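Local atomic coordinates of oxidoreductase (Listeria innocua, PDB entry 3E18), a protein that probably acts as an NAD-dependent oxidoreductase of the GFO/IDH/MocA family, binding the dinucleotide at a Rossmann domain, with its substrate still unknown. Residues V174-D183 against V331-F339; R164-V174 against G205-V213. All blocks are in the same frame, centred on the assembly; numbering follows the deposited sequence.

Contact 1: V174-D183 against V331-F339; sequences VLDWGVHLLD and VLKLIEAIF. With NAD (nicotinamide-adenine-dinucleotide), chain E.
Asp183 OD1, paired in a salt bridge with Arg126, also rests against the methyl CG2 of Val331 (3.8 Å). From there the interface between helices 173-188 and 325-344 becomes wholly apolar. The axes of 174-183 and 331-339 come within 10.0 Å, their directions 123° apart, and the packing is knobs-into-holes from both sides. The pair lies on the mixed sheet of the C-terminal domain, where Leu182 and Leu334 touch Ile216 of strand 211-218 and Ile338 touches Val196 of strand 193-201. Leu182 drops into the hole formed by Val331, Leu334, Ile335 and Ile338. Its CD1 meets Ile338 CD1 tip to tip at 3.6 Å and passes obliquely over Ile335 CG1, while CD2 leans on Leu334 CD2 (3.9 Å). Ile335 in turn sits among Val174, Leu175, Val179 and Leu182. With CG1 beside its own backbone N (chi1 -73°), its two branches part: CD1 lies on Val179 CB at 3.9 Å, whereas CG2 slides past Val174 CG1 (3.9 Å) and touches Leu175 CD2. At the far end Phe339 closes the row. Its CZ approaches Val174 CB obliquely at 3.7 Å, and Leu175 CG lies at the ring edge, near its plane.

Another flank of helix 173-188 faces the cofactor. His180 points its CB away from this interface and brings the ring edge up to the nicotinamide carboxamide, with NE2 3.5 Å from NAD O7N. Interlocked branched side chains thus fix how the two helices sit against each other, while Asp183 at one end and His180 on the NAD flank carry polar groups.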
loop_
_atom_site.group_PDB
_atom_site.type_symbol
_atom_site.label_atom_id
_atom_site.label_comp_id
_atom_site.label_asym_id
_atom_site.label_seq_id
_atom_site.Cartn_x
_atom_site.Cartn_y
_atom_site.Cartn_z
ATOM N N VAL A 174 17.164 -0.340 -0.290
ATOM C CA VAL A 174 16.851 -1.016 -1.560
ATOM C C VAL A 174 17.908 -2.112 -1.811
ATOM O O VAL A 174 17.591 -3.266 -2.091
ATOM C CB VAL A 174 16.799 -0.030 -2.744
ATOM C CG1 VAL A 174 16.598 -0.770 -4.059
ATOM C CG2 VAL A 174 15.672 0.996 -2.563
ATOM N N LEU A 175 19.171 -1.741 -1.653
ATOM C CA LEU A 175 20.286 -2.645 -1.904
ATOM C C LEU A 175 20.517 -3.666 -0.777
ATOM O O LEU A 175 21.121 -4.709 -0.986
ATOM C CB LEU A 175 21.547 -1.818 -2.207
ATOM C CG LEU A 175 21.500 -1.140 -3.582
ATOM C CD1 LEU A 175 22.677 -0.182 -3.775
ATOM C CD2 LEU A 175 21.488 -2.183 -4.672
ATOM N N ASP A 176 20.008 -3.371 0.409
ATOM C CA ASP A 176 20.207 -4.243 1.558
ATOM C C ASP A 176 19.068 -5.263 1.671
ATOM O O ASP A 176 19.264 -6.445 1.427
ATOM C CB ASP A 176 20.313 -3.394 2.820
ATOM C CG ASP A 176 20.768 -4.180 4.031
ATOM O OD1 ASP A 176 20.988 -5.407 3.931
ATOM O OD2 ASP A 176 20.901 -3.561 5.104
ATOM N N TRP A 177 17.879 -4.802 2.032
ATOM C CA TRP A 177 16.745 -5.696 2.200
ATOM C C TRP A 177 15.952 -5.855 0.909
ATOM O O TRP A 177 15.389 -6.915 0.637
ATOM C CB TRP A 177 15.842 -5.178 3.306
ATOM C CG TRP A 177 16.047 -5.857 4.606
ATOM C CD1 TRP A 177 16.661 -5.342 5.715
ATOM C CD2 TRP A 177 15.646 -7.189 4.949
ATOM N NE1 TRP A 177 16.664 -6.271 6.729
ATOM C CE2 TRP A 177 16.045 -7.413 6.287
ATOM C CE3 TRP A 177 14.976 -8.212 4.261
ATOM C CZ2 TRP A 177 15.803 -8.620 6.947
ATOM C CZ3 TRP A 177 14.728 -9.410 4.927
ATOM C CH2 TRP A 177 15.146 -9.601 6.252
ATOM N N GLY A 178 15.902 -4.796 0.120
ATOM C CA GLY A 178 15.124 -4.812 -1.120
ATOM C C GLY A 178 15.497 -5.952 -2.029
ATOM O O GLY A 178 14.620 -6.621 -2.566
ATOM N N VAL A 179 16.799 -6.191 -2.197
ATOM C CA VAL A 179 17.263 -7.284 -3.041
ATOM C C VAL A 179 16.716 -8.644 -2.573
ATOM O O VAL A 179 16.295 -9.426 -3.396
ATOM C CB VAL A 179 18.821 -7.278 -3.220
ATOM C CG1 VAL A 179 19.500 -7.339 -1.904
ATOM C CG2 VAL A 179 19.299 -8.417 -4.104
ATOM N N HIS A 180 16.686 -8.908 -1.266
ATOM C CA HIS A 180 16.062 -10.147 -0.756
ATOM C C HIS A 180 14.588 -10.254 -1.124
ATOM O O HIS A 180 14.131 -11.305 -1.582
ATOM C CB HIS A 180 16.107 -10.186 0.762
ATOM C CG HIS A 180 17.440 -10.524 1.324
ATOM N ND1 HIS A 180 18.205 -11.572 0.855
ATOM C CD2 HIS A 180 18.123 -9.988 2.365
ATOM C CE1 HIS A 180 19.308 -11.654 1.574
ATOM N NE2 HIS A 180 19.283 -10.707 2.497
ATOM N N LEU A 181 13.842 -9.168 -0.917
ATOM C CA LEU A 181 12.388 -9.218 -1.096
ATOM C C LEU A 181 12.024 -9.276 -2.561
ATOM O O LEU A 181 11.069 -9.953 -2.947
ATOM C CB LEU A 181 11.718 -8.020 -0.443
ATOM C CG LEU A 181 11.995 -7.846 1.051
ATOM C CD1 LEU A 181 11.165 -6.702 1.547
ATOM C CD2 LEU A 181 11.616 -9.116 1.784
ATOM N N LEU A 182 12.796 -8.579 -3.384
ATOM C CA LEU A 182 12.516 -8.544 -4.823
ATOM C C LEU A 182 12.906 -9.858 -5.487
ATOM O O LEU A 182 12.289 -10.292 -6.490
ATOM C CB LEU A 182 13.279 -7.396 -5.478
ATOM C CG LEU A 182 12.875 -5.974 -5.066
ATOM C CD1 LEU A 182 13.921 -5.009 -5.535
ATOM C CD2 LEU A 182 11.482 -5.565 -5.542
ATOM N N ASP A 183 13.963 -10.462 -4.951
ATOM C CA ASP A 183 14.431 -11.769 -5.423
ATOM C C ASP A 183 13.424 -12.879 -5.101
ATOM O O ASP A 183 13.095 -13.690 -5.980
ATOM C CB ASP A 183 15.816 -12.097 -4.868
ATOM C CG ASP A 183 16.279 -13.467 -5.279
ATOM O OD1 ASP A 183 16.577 -13.675 -6.483
ATOM O OD2 ASP A 183 16.289 -14.341 -4.397
ATOM N N VAL A 331 16.583 -9.264 -11.232
ATOM C CA VAL A 331 16.462 -8.510 -9.974
ATOM C C VAL A 331 17.247 -7.204 -10.050
ATOM O O VAL A 331 16.720 -6.152 -9.711
ATOM C CB VAL A 331 16.882 -9.350 -8.770
ATOM C CG1 VAL A 331 16.883 -8.513 -7.483
ATOM C CG2 VAL A 331 15.940 -10.538 -8.619
ATOM N N LEU A 332 18.492 -7.254 -10.534
ATOM C CA LEU A 332 19.312 -6.039 -10.590
ATOM C C LEU A 332 18.734 -5.001 -11.549
ATOM O O LEU A 332 18.783 -3.814 -11.266
ATOM C CB LEU A 332 20.782 -6.349 -10.937
ATOM C CG LEU A 332 21.623 -7.157 -9.939
ATOM C CD1 LEU A 332 22.960 -7.511 -10.584
ATOM C CD2 LEU A 332 21.870 -6.429 -8.637
ATOM N N LYS A 333 18.152 -5.468 -12.652
ATOM C CA LYS A 333 17.423 -4.609 -13.572
ATOM C C LYS A 333 16.188 -3.993 -12.901
ATOM O O LYS A 333 15.835 -2.848 -13.186
ATOM C CB LYS A 333 16.985 -5.405 -14.797
ATOM C CG LYS A 333 18.025 -5.534 -15.893
ATOM C CD LYS A 333 17.428 -6.227 -17.116
ATOM C CE LYS A 333 16.688 -5.269 -18.056
ATOM N NZ LYS A 333 17.600 -4.300 -18.749
ATOM N N LEU A 334 15.550 -4.750 -12.006
ATOM C CA LEU A 334 14.390 -4.252 -11.258
ATOM C C LEU A 334 14.804 -3.175 -10.257
ATOM O O LEU A 334 14.124 -2.160 -10.120
ATOM C CB LEU A 334 13.632 -5.403 -10.561
ATOM C CG LEU A 334 12.373 -5.110 -9.724
ATOM C CD1 LEU A 334 11.392 -4.260 -10.491
ATOM C CD2 LEU A 334 11.688 -6.400 -9.302
ATOM N N ILE A 335 15.922 -3.391 -9.578
ATOM C CA ILE A 335 16.481 -2.384 -8.687
ATOM C C ILE A 335 16.824 -1.073 -9.428
ATOM O O ILE A 335 16.572 0.034 -8.921
ATOM C CB ILE A 335 17.703 -2.949 -7.937
ATOM C CG1 ILE A 335 17.234 -3.947 -6.872
ATOM C CG2 ILE A 335 18.510 -1.836 -7.283
ATOM C CD1 ILE A 335 18.364 -4.813 -6.271
ATOM N N GLU A 336 17.363 -1.207 -10.639
ATOM C CA GLU A 336 17.649 -0.062 -11.500
ATOM C C GLU A 336 16.370 0.684 -11.899
ATOM O O GLU A 336 16.343 1.922 -11.851
ATOM C CB GLU A 336 18.441 -0.506 -12.728
ATOM C CG GLU A 336 19.871 -0.898 -12.379
ATOM C CD GLU A 336 20.625 -1.540 -13.522
ATOM O OE1 GLU A 336 19.999 -2.109 -14.449
ATOM O OE2 GLU A 336 21.863 -1.463 -13.490
ATOM N N ALA A 337 15.319 -0.065 -12.265
ATOM C CA ALA A 337 13.984 0.512 -12.518
ATOM C C ALA A 337 13.420 1.240 -11.299
ATOM O O ALA A 337 12.820 2.301 -11.432
ATOM C CB ALA A 337 13.011 -0.546 -12.990
ATOM N N ILE A 338 13.637 0.678 -10.114
ATOM C CA ILE A 338 13.123 1.273 -8.879
ATOM C C ILE A 338 13.795 2.615 -8.642
ATOM O O ILE A 338 13.121 3.609 -8.351
ATOM C CB ILE A 338 13.318 0.311 -7.681
ATOM C CG1 ILE A 338 12.220 -0.756 -7.708
ATOM C CG2 ILE A 338 13.320 1.049 -6.341
ATOM C CD1 ILE A 338 12.480 -1.942 -6.792
ATOM N N PHE A 339 15.120 2.646 -8.778
ATOM C CA PHE A 339 15.879 3.875 -8.546
ATOM C C PHE A 339 15.514 4.970 -9.537
ATOM O O PHE A 339 15.361 6.139 -9.166
ATOM C CB PHE A 339 17.368 3.584 -8.588
ATOM C CG PHE A 339 17.898 3.059 -7.294
ATOM C CD1 PHE A 339 17.635 3.737 -6.104
ATOM C CD2 PHE A 339 18.660 1.903 -7.253
ATOM C CE1 PHE A 339 18.117 3.265 -4.902
ATOM C CE2 PHE A 339 19.166 1.431 -6.036
ATOM C CZ PHE A 339 18.892 2.113 -4.871
HETATM P PA NAD E . 31.083 -5.880 7.285
HETATM O O1A NAD E . 30.628 -6.381 8.601
HETATM O O2A NAD E . 31.436 -4.449 7.272
HETATM O O5B NAD E . 32.312 -6.768 6.755
HETATM C C5B NAD E . 32.935 -6.579 5.504
HETATM C C4B NAD E . 34.376 -7.059 5.643
HETATM O O4B NAD E . 35.043 -7.025 4.395
HETATM C C3B NAD E . 35.163 -6.163 6.596
HETATM O O3B NAD E . 35.769 -6.965 7.582
HETATM C C2B NAD E . 36.203 -5.510 5.709
HETATM O O2B NAD E . 37.421 -5.274 6.378
HETATM C C1B NAD E . 36.347 -6.516 4.582
HETATM N N9A NAD E . 36.835 -5.926 3.326
HETATM C C8A NAD E . 36.543 -4.687 2.809
HETATM N N7A NAD E . 37.190 -4.550 1.627
HETATM C C5A NAD E . 37.892 -5.685 1.392
HETATM C C6A NAD E . 38.728 -6.072 0.351
HETATM N N6A NAD E . 38.802 -5.318 -0.744
HETATM N N1A NAD E . 39.323 -7.324 0.387
HETATM C C2A NAD E . 39.099 -8.182 1.447
HETATM N N3A NAD E . 38.271 -7.787 2.477
HETATM C C4A NAD E . 37.679 -6.559 2.452
HETATM O O3 NAD E . 29.924 -6.164 6.188
HETATM P PN NAD E . 28.821 -7.309 6.302
HETATM O O1N NAD E . 27.626 -6.782 7.015
HETATM O O2N NAD E . 29.435 -8.591 6.717
HETATM O O5D NAD E . 28.360 -7.453 4.740
HETATM C C5D NAD E . 29.248 -7.827 3.709
HETATM C C4D NAD E . 28.444 -8.325 2.487
HETATM O O4D NAD E . 27.505 -9.304 2.896
HETATM C C3D NAD E . 27.629 -7.233 1.818
HETATM O O3D NAD E . 27.563 -7.487 0.422
HETATM C C2D NAD E . 26.232 -7.386 2.382
HETATM O O2D NAD E . 25.274 -6.985 1.431
HETATM C C1D NAD E . 26.168 -8.887 2.628
HETATM N N1N NAD E . 25.230 -9.328 3.695
HETATM C C2N NAD E . 24.288 -10.251 3.339
HETATM C C3N NAD E . 23.362 -10.744 4.252
HETATM C C7N NAD E . 22.517 -11.915 3.856
HETATM O O7N NAD E . 21.445 -12.290 4.678
HETATM N N7N NAD E . 22.794 -12.597 2.740
HETATM C C4N NAD E . 23.416 -10.307 5.583
HETATM C C5N NAD E . 24.390 -9.375 5.953
HETATM C C6N NAD E . 25.299 -8.899 5.001
#

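Contact 2: R164-V174 against G205-V213; sequences RHLKAHGGGMV and GDEVDDGFV. With NAD (nicotinamide-adenine-dinucleotide), chain E.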
loop_
_atom_site.group_PDB
_atom_site.type_symbol
_atom_site.label_atom_id
_atom_site.label_comp_id
_atom_site.label_asym_id
_atom_site.label_seq_id
_atom_site.Cartn_x
_atom_site.Cartn_y
_atom_site.Cartn_z
ATOM N N ARG A 164 27.151 0.947 4.881
ATOM C CA ARG A 164 25.765 0.949 4.407
ATOM C C ARG A 164 25.085 2.324 4.396
ATOM O O ARG A 164 24.012 2.475 3.806
ATOM C CB ARG A 164 24.928 -0.019 5.238
ATOM C CG ARG A 164 25.001 -1.460 4.769
ATOM C CD ARG A 164 24.102 -2.333 5.630
ATOM N NE ARG A 164 24.360 -3.760 5.455
ATOM C CZ ARG A 164 25.314 -4.434 6.098
ATOM N NH1 ARG A 164 26.124 -3.821 6.954
ATOM N NH2 ARG A 164 25.465 -5.727 5.873
ATOM N N HIS A 165 25.694 3.316 5.050
ATOM C CA HIS A 165 25.186 4.695 5.009
ATOM C C HIS A 165 25.625 5.470 3.768
ATOM O O HIS A 165 25.173 6.601 3.556
ATOM C CB HIS A 165 25.632 5.479 6.250
ATOM C CG HIS A 165 24.992 5.025 7.524
ATOM N ND1 HIS A 165 24.026 5.759 8.179
ATOM C CD2 HIS A 165 25.188 3.913 8.269
ATOM C CE1 HIS A 165 23.653 5.120 9.274
ATOM N NE2 HIS A 165 24.344 3.995 9.351
ATOM N N LEU A 166 26.504 4.876 2.953
ATOM C CA LEU A 166 27.191 5.610 1.889
ATOM C C LEU A 166 26.861 5.096 0.500
ATOM O O LEU A 166 26.851 3.882 0.272
ATOM C CB LEU A 166 28.704 5.558 2.113
ATOM C CG LEU A 166 29.162 6.218 3.420
ATOM C CD1 LEU A 166 30.522 5.713 3.853
ATOM C CD2 LEU A 166 29.149 7.737 3.277
ATOM N N LYS A 167 26.610 6.022 -0.427
ATOM C CA LYS A 167 26.316 5.681 -1.831
ATOM C C LYS A 167 27.468 4.959 -2.523
ATOM O O LYS A 167 27.242 4.115 -3.406
ATOM C CB LYS A 167 25.992 6.939 -2.645
ATOM C CG LYS A 167 24.554 7.400 -2.586
ATOM C CD LYS A 167 24.187 8.198 -3.844
ATOM C CE LYS A 167 22.784 8.811 -3.750
ATOM N NZ LYS A 167 21.699 7.810 -3.464
ATOM N N ALA A 168 28.694 5.310 -2.125
ATOM C CA ALA A 168 29.923 4.789 -2.733
ATOM C C ALA A 168 30.024 3.278 -2.593
ATOM O O ALA A 168 30.503 2.600 -3.500
ATOM C CB ALA A 168 31.151 5.447 -2.103
ATOM N N HIS A 169 29.553 2.770 -1.456
ATOM C CA HIS A 169 29.650 1.359 -1.115
ATOM C C HIS A 169 28.348 0.598 -1.341
ATOM O O HIS A 169 28.191 -0.520 -0.843
ATOM C CB HIS A 169 30.090 1.224 0.345
ATOM C CG HIS A 169 31.388 1.903 0.635
ATOM N ND1 HIS A 169 32.597 1.406 0.197
ATOM C CD2 HIS A 169 31.669 3.052 1.291
ATOM C CE1 HIS A 169 33.569 2.211 0.588
ATOM N NE2 HIS A 169 33.033 3.219 1.252
ATOM N N GLY A 170 27.422 1.206 -2.086
ATOM C CA GLY A 170 26.145 0.565 -2.430
ATOM C C GLY A 170 25.263 0.360 -1.212
ATOM O O GLY A 170 24.685 -0.716 -1.021
ATOM N N GLY A 171 25.194 1.394 -0.379
ATOM C CA GLY A 171 24.396 1.392 0.832
ATOM C C GLY A 171 22.920 1.654 0.620
ATOM O O GLY A 171 22.441 1.756 -0.523
ATOM N N GLY A 172 22.188 1.772 1.724
ATOM C CA GLY A 172 20.738 1.952 1.648
ATOM C C GLY A 172 19.908 0.678 1.668
ATOM O O GLY A 172 20.430 -0.414 1.447
ATOM N N MET A 173 18.604 0.827 1.905
ATOM C CA MET A 173 17.711 -0.316 2.104
ATOM C C MET A 173 17.251 -1.044 0.839
ATOM O O MET A 173 16.954 -2.245 0.901
ATOM C CB MET A 173 16.516 0.056 2.995
ATOM C CG MET A 173 16.849 0.175 4.490
ATOM S SD MET A 173 17.612 -1.291 5.289
ATOM C CE MET A 173 19.216 -0.612 5.596
ATOM N N VAL A 174 17.164 -0.340 -0.290
ATOM C CA VAL A 174 16.851 -1.016 -1.560
ATOM C C VAL A 174 17.908 -2.112 -1.811
ATOM O O VAL A 174 17.591 -3.266 -2.091
ATOM C CB VAL A 174 16.799 -0.030 -2.744
ATOM C CG1 VAL A 174 16.598 -0.770 -4.059
ATOM C CG2 VAL A 174 15.672 0.996 -2.563
ATOM N N GLY A 205 17.769 11.292 6.966
ATOM C CA GLY A 205 18.646 12.360 6.490
ATOM C C GLY A 205 19.982 11.908 5.928
ATOM O O GLY A 205 20.876 12.730 5.731
ATOM N N ASP A 206 20.112 10.609 5.656
ATOM C CA ASP A 206 21.323 10.053 5.050
ATOM C C ASP A 206 21.353 10.289 3.554
ATOM O O ASP A 206 20.338 10.660 2.954
ATOM C CB ASP A 206 21.436 8.553 5.337
ATOM C CG ASP A 206 21.946 8.267 6.727
ATOM O OD1 ASP A 206 23.022 8.788 7.091
ATOM O OD2 ASP A 206 21.269 7.513 7.457
ATOM N N GLU A 207 22.518 10.066 2.944
ATOM C CA GLU A 207 22.663 10.204 1.485
ATOM C C GLU A 207 22.063 9.010 0.738
ATOM O O GLU A 207 21.804 9.079 -0.476
ATOM C CB GLU A 207 24.134 10.428 1.092
ATOM C CG GLU A 207 25.081 9.294 1.491
ATOM C CD GLU A 207 26.525 9.557 1.093
ATOM O OE1 GLU A 207 27.186 10.393 1.757
ATOM O OE2 GLU A 207 27.001 8.915 0.131
ATOM N N VAL A 208 21.829 7.927 1.476
ATOM C CA VAL A 208 21.142 6.736 0.960
ATOM C C VAL A 208 19.760 6.569 1.597
ATOM O O VAL A 208 19.488 7.107 2.670
ATOM C CB VAL A 208 21.949 5.442 1.213
ATOM C CG1 VAL A 208 23.298 5.508 0.504
ATOM C CG2 VAL A 208 22.138 5.183 2.716
ATOM N N ASP A 209 18.904 5.813 0.913
ATOM C CA ASP A 209 17.538 5.544 1.363
ATOM C C ASP A 209 17.489 4.703 2.635
ATOM O O ASP A 209 18.246 3.742 2.780
ATOM C CB ASP A 209 16.755 4.852 0.248
ATOM C CG ASP A 209 17.293 3.461 -0.077
ATOM O OD1 ASP A 209 18.317 3.353 -0.787
ATOM O OD2 ASP A 209 16.678 2.473 0.370
ATOM N N ASP A 210 16.605 5.071 3.559
ATOM C CA ASP A 210 16.443 4.308 4.797
ATOM C C ASP A 210 15.201 3.426 4.692
ATOM O O ASP A 210 14.795 2.744 5.638
ATOM C CB ASP A 210 16.410 5.232 6.021
ATOM C CG ASP A 210 15.310 6.285 5.947
ATOM O OD1 ASP A 210 14.123 5.908 5.940
ATOM O OD2 ASP A 210 15.632 7.496 5.929
ATOM N N GLY A 211 14.577 3.462 3.522
ATOM C CA GLY A 211 13.425 2.645 3.291
ATOM C C GLY A 211 12.880 2.960 1.916
ATOM O O GLY A 211 13.290 3.922 1.289
ATOM N N PHE A 212 11.918 2.168 1.484
ATOM C CA PHE A 212 11.267 2.394 0.192
ATOM C C PHE A 212 9.929 1.700 0.133
ATOM O O PHE A 212 9.603 0.878 0.996
ATOM C CB PHE A 212 12.159 1.909 -0.952
ATOM C CG PHE A 212 12.311 0.417 -1.024
ATOM C CD1 PHE A 212 11.552 -0.322 -1.922
ATOM C CD2 PHE A 212 13.218 -0.253 -0.202
ATOM C CE1 PHE A 212 11.671 -1.703 -1.991
ATOM C CE2 PHE A 212 13.345 -1.637 -0.279
ATOM C CZ PHE A 212 12.567 -2.355 -1.179
ATOM N N VAL A 213 9.174 2.008 -0.921
ATOM C CA VAL A 213 8.020 1.222 -1.260
ATOM C C VAL A 213 8.015 1.188 -2.780
ATOM O O VAL A 213 8.431 2.149 -3.415
ATOM C CB VAL A 213 6.702 1.815 -0.664
ATOM C CG1 VAL A 213 6.612 3.321 -0.892
ATOM C CG2 VAL A 213 5.469 1.098 -1.211
HETATM P PA NAD E . 31.083 -5.880 7.285
HETATM O O1A NAD E . 30.628 -6.381 8.601
HETATM O O2A NAD E . 31.436 -4.449 7.272
HETATM O O5B NAD E . 32.312 -6.768 6.755
HETATM C C5B NAD E . 32.935 -6.579 5.504
HETATM C C4B NAD E . 34.376 -7.059 5.643
HETATM O O4B NAD E . 35.043 -7.025 4.395
HETATM C C3B NAD E . 35.163 -6.163 6.596
HETATM O O3B NAD E . 35.769 -6.965 7.582
HETATM C C2B NAD E . 36.203 -5.510 5.709
HETATM O O2B NAD E . 37.421 -5.274 6.378
HETATM C C1B NAD E . 36.347 -6.516 4.582
HETATM N N9A NAD E . 36.835 -5.926 3.326
HETATM C C8A NAD E . 36.543 -4.687 2.809
HETATM N N7A NAD E . 37.190 -4.550 1.627
HETATM C C5A NAD E . 37.892 -5.685 1.392
HETATM C C6A NAD E . 38.728 -6.072 0.351
HETATM N N6A NAD E . 38.802 -5.318 -0.744
HETATM N N1A NAD E . 39.323 -7.324 0.387
HETATM C C2A NAD E . 39.099 -8.182 1.447
HETATM N N3A NAD E . 38.271 -7.787 2.477
HETATM C C4A NAD E . 37.679 -6.559 2.452
HETATM O O3 NAD E . 29.924 -6.164 6.188
HETATM P PN NAD E . 28.821 -7.309 6.302
HETATM O O1N NAD E . 27.626 -6.782 7.015
HETATM O O2N NAD E . 29.435 -8.591 6.717
HETATM O O5D NAD E . 28.360 -7.453 4.740
HETATM C C5D NAD E . 29.248 -7.827 3.709
HETATM C C4D NAD E . 28.444 -8.325 2.487
HETATM O O4D NAD E . 27.505 -9.304 2.896
HETATM C C3D NAD E . 27.629 -7.233 1.818
HETATM O O3D NAD E . 27.563 -7.487 0.422
HETATM C C2D NAD E . 26.232 -7.386 2.382
HETATM O O2D NAD E . 25.274 -6.985 1.431
HETATM C C1D NAD E . 26.168 -8.887 2.628
HETATM N N1N NAD E . 25.230 -9.328 3.695
HETATM C C2N NAD E . 24.288 -10.251 3.339
HETATM C C3N NAD E . 23.362 -10.744 4.252
HETATM C C7N NAD E . 22.517 -11.915 3.856
HETATM O O7N NAD E . 21.445 -12.290 4.678
HETATM N N7N NAD E . 22.794 -12.597 2.740
HETATM C C4N NAD E . 23.416 -10.307 5.583
HETATM C C5N NAD E . 24.390 -9.375 5.953
HETATM C C6N NAD E . 25.299 -8.899 5.001
HETATM O O HOH W 1 24.816 9.526 4.837
HETATM O O HOH W 2 29.454 7.983 -0.794
HETATM O O HOH W 3 19.777 1.193 -1.431
#
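The start of helix 173-188, reached through the glycine run Gly170-Gly172, is where Asp209 grips the chain in this C-terminal domain of the GFO/IDH/MocA type. Its OD2 takes Val174 N at 2.9 Å on the syn lone pair, and Met173 N makes a weak, strongly bent bond to the same oxygen. The better partner of Met173 N is Asp209 O, 3.1 Å away and above the carbonyl plane. With CG lodged between its own backbone N and carbonyl carbon (chi1 66°), the aspartate turns back toward the helix start, and its OD1 accepts a hydrogen bond from a water that also donates to Gly171 O.

Gly172 lies close against Asp209 and Val208, its CA 3.3 Å from Asp209 O. Val208 fills the bend of 164-174, placing CG2 against the carbonyl oxygens of both Arg164 and His165 and CG1 over the Leu166-Lys167 peptide. Farther out, Glu207 OE2 accepts from Lys167 N (3.0 Å, 167°) on its anti side, and a water links the same oxygen to Ala168 N. His165 ND1 points in its ring plane at Asp206 OD1, a straight but weak bond of 3.4 Å. Val174 CG2 makes an off-centre, oblique CH-pi contact with the Phe212 ring, 4.1 Å from the centroid.

On the cofactor side, the extended Arg164 meets a nicotinamide-side phosphate oxygen edge-on, NH2 to NAD O1N at 2.7 Å. Carboxylate oxygens holding backbone N-H groups therefore fix the bend next to this phosphate-binding arginine, and the negative charge of Asp209 at the helix N terminus would probably be stabilised by the helix dipole.

Following the chain from the N terminus, the Rossmann-type domain comes first; then 164-174 passes NAD and runs directly into 174-183, with Val174 belonging to both contacts. Contact 2 closes the shorter loop, as the chain goes through helix 173-188 and strand 193-201 before 205-213 returns to the helix start. Contact 1 closes a much longer one, with 147 residues, including most of the mixed sheet, before 331-339 on helix 325-344. The segments alternate, so the contacts cross rather than nest. Together they tie the sheet strand 211-218 and the late helix 325-344 to helix 173-188, and a weak, long Asp176-Arg164 ion pair joins them beside NAD.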